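Local coordinates for chorismatase (PDB 4BPS), which hydrolyses chorismate to pyruvate and a dihydroxycyclohexadiene carboxylic acid used in making the immunosuppressant polyketides FK506 and FK520, at residues A246-H251 / E333-E338. Numbering follows the deposited sequence.
Sequences AGILGH and EDLLVE. With 3EB (3-(2-carboxyethyl)benzoic acid), chain B.
The carboxylate of Glu338 turns its OE2 corner, not a face, to both the Ala246 methyl and the bound 3-(2-carboxyethyl)benzoic acid. OE2 sits 3.5 Å from Ala246 CB and closer still to the ligand, 3.2 Å from its CA. Ile248, modelled in two conformers, provisionally stands over one face of the second flat group, the propanoate carboxylate of the ligand: in one conformer CD1 is 3.5 Å from the ligand carbon C, almost straight above the plane. Leu335 lies beside Ala246 and the ligand chain: its CD1 is 4.0 Å from Ala246 CB and also touches the ligand CA, at 4.1 Å. In that same Ile248 conformer its CD1 meets Leu335 CD1, the side chains crossing at about a right angle; Leu335 CD2 rests near Gly247 O. With CG anti to its own carbonyl carbon (chi1 -74°) and the chain extended beyond, Glu338 runs past Ala246, CG 3.8 Å from its CB, and delivers the carboxylate to the ligand. Were Glu338 an alanine, the site would lack its proton acceptor and a gap would probably open between the Ala246 methyl and the ligand chain. No direct hydrogen bond joins the two backbones at this point; instead a water accepts from Gly247 N at 2.8 Å and donates to Val337 O at 2.7 Å. Gly247 centres an inverse gamma turn, closed by a weak bond from Ile248 N to Ala246 O, and Asn269 ND2 also binds the carbonyls of Ala246 and Ile248. Tyr155, Arg162, Tyr215 and Arg228 also hydrogen-bond the ligand. These are antiparallel strands, 239-249 and 337-343, of the YjgF-type fold, and they form one wall of the chorismatase active site, with the proton acceptor Glu338 set against the ligand's side chain.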
loop_
_atom_site.group_PDB
_atom_site.type_symbol
_atom_site.label_atom_id
_atom_site.label_comp_id
_atom_site.label_asym_id
_atom_site.label_seq_id
_atom_site.Cartn_x
_atom_site.Cartn_y
_atom_site.Cartn_z
ATOM N N ALA A 246 4.464 5.789 9.512
ATOM C CA ALA A 246 4.574 7.200 9.850
ATOM C C ALA A 246 5.285 7.415 11.180
ATOM O O ALA A 246 5.538 6.466 11.948
ATOM C CB ALA A 246 3.177 7.811 9.942
ATOM N N GLY A 247 5.573 8.688 11.460
ATOM C CA GLY A 247 6.126 9.113 12.744
ATOM C C GLY A 247 5.035 9.266 13.798
ATOM O O GLY A 247 4.623 10.396 14.140
ATOM N N ILE A 248 4.573 8.116 14.279
ATOM C CA ILE A 248 3.527 8.011 15.276
ATOM C C ILE A 248 4.037 7.127 16.428
ATOM O O ILE A 248 4.801 6.173 16.203
ATOM C CB ILE A 248 2.246 7.379 14.624
ATOM C CG1 ILE A 248 1.449 8.426 13.831
ATOM C CG2 ILE A 248 1.322 6.740 15.641
ATOM C CD1 ILE A 248 0.400 7.838 12.878
ATOM N N LEU A 249 3.603 7.449 17.641
ATOM C CA LEU A 249 3.829 6.584 18.805
ATOM C C LEU A 249 2.464 6.469 19.501
ATOM O O LEU A 249 1.780 7.474 19.747
ATOM C CB LEU A 249 5.011 7.056 19.663
ATOM C CG LEU A 249 6.394 6.937 18.954
ATOM C CD1 LEU A 249 7.478 7.566 19.815
ATOM C CD2 LEU A 249 6.861 5.506 18.457
ATOM N N GLY A 250 2.025 5.251 19.781
ATOM C CA GLY A 250 0.647 5.024 20.196
ATOM C C GLY A 250 -0.228 5.292 18.985
ATOM O O GLY A 250 -0.014 4.667 17.931
ATOM N N HIS A 251 -1.175 6.238 19.093
ATOM C CA HIS A 251 -1.879 6.741 17.916
ATOM C C HIS A 251 -1.398 8.134 17.526
ATOM O O HIS A 251 -1.869 8.680 16.531
ATOM C CB HIS A 251 -3.401 6.775 18.112
ATOM C CG HIS A 251 -3.830 7.643 19.251
ATOM N ND1 HIS A 251 -3.739 9.022 19.225
ATOM C CD2 HIS A 251 -4.297 7.303 20.474
ATOM C CE1 HIS A 251 -4.136 9.489 20.392
ATOM N NE2 HIS A 251 -4.475 8.470 21.167
ATOM N N GLU A 333 -2.848 15.834 8.116
ATOM C CA GLU A 333 -2.146 17.056 7.746
ATOM C C GLU A 333 -0.807 17.183 8.489
ATOM O O GLU A 333 0.173 17.621 7.880
ATOM C CB GLU A 333 -3.006 18.308 8.002
ATOM C CG GLU A 333 -2.325 19.649 7.636
ATOM C CD GLU A 333 -2.234 19.899 6.130
ATOM O OE1 GLU A 333 -3.039 19.338 5.338
ATOM O OE2 GLU A 333 -1.343 20.679 5.725
ATOM N N ASP A 334 -0.764 16.786 9.772
ATOM C CA ASP A 334 0.475 16.951 10.534
ATOM C C ASP A 334 1.520 15.850 10.355
ATOM O O ASP A 334 2.601 15.945 10.942
ATOM C CB ASP A 334 0.197 17.206 12.027
ATOM C CG ASP A 334 -0.437 16.033 12.753
ATOM O OD1 ASP A 334 -0.455 14.893 12.237
ATOM O OD2 ASP A 334 -0.863 16.264 13.915
ATOM N N LEU A 335 1.223 14.855 9.527
ATOM C CA LEU A 335 2.234 13.886 9.125
ATOM C C LEU A 335 2.927 14.409 7.881
ATOM O O LEU A 335 2.276 14.851 6.926
ATOM C CB LEU A 335 1.618 12.503 8.899
ATOM C CG LEU A 335 1.045 11.856 10.170
ATOM C CD1 LEU A 335 0.283 10.584 9.810
ATOM C CD2 LEU A 335 2.138 11.570 11.217
ATOM N N LEU A 336 4.254 14.332 7.901
ATOM C CA LEU A 336 5.092 14.989 6.913
ATOM C C LEU A 336 5.822 14.028 5.987
ATOM O O LEU A 336 6.395 14.446 4.969
ATOM C CB LEU A 336 6.135 15.844 7.644
ATOM C CG LEU A 336 5.548 16.855 8.640
ATOM C CD1 LEU A 336 6.653 17.529 9.434
ATOM C CD2 LEU A 336 4.689 17.874 7.922
ATOM N N VAL A 337 5.850 12.744 6.365
ATOM C CA VAL A 337 6.628 11.738 5.651
ATOM C C VAL A 337 6.110 10.363 6.034
ATOM O O VAL A 337 5.672 10.156 7.179
ATOM C CB VAL A 337 8.134 11.868 6.002
ATOM C CG1 VAL A 337 8.405 11.792 7.533
ATOM C CG2 VAL A 337 8.975 10.820 5.234
ATOM N N GLU A 338 6.132 9.419 5.092
ATOM C CA GLU A 338 5.879 8.022 5.416
ATOM C C GLU A 338 6.729 7.145 4.504
ATOM O O GLU A 338 7.117 7.572 3.411
ATOM C CB GLU A 338 4.434 7.625 5.174
ATOM C CG GLU A 338 3.488 8.140 6.187
ATOM C CD GLU A 338 2.113 7.551 5.980
ATOM O OE1 GLU A 338 1.781 7.199 4.806
ATOM O OE2 GLU A 338 1.350 7.431 6.946
HETATM C C 3EB B . -1.136 5.758 10.467
HETATM O O 3EB B . -2.317 5.818 10.826
HETATM C CA 3EB B . -0.597 6.609 9.352
HETATM O OAB 3EB B . -5.669 4.422 5.921
HETATM O OAD 3EB B . -4.837 2.744 4.733
HETATM C CAE 3EB B . -0.822 4.401 7.264
HETATM C CAF 3EB B . -1.072 3.242 6.540
HETATM C CAG 3EB B . -1.815 5.369 7.419
HETATM C CAH 3EB B . -2.309 3.036 5.952
HETATM C CAL 3EB B . -4.699 3.730 5.550
HETATM C CAM 3EB B . -3.061 5.135 6.837
HETATM C CAN 3EB B . -3.327 3.969 6.119
HETATM O OXT 3EB B . -0.272 5.006 11.062
HETATM C C2 3EB B . -1.565 6.677 8.152
HETATM O O HOH W 1 5.199 10.844 9.737
#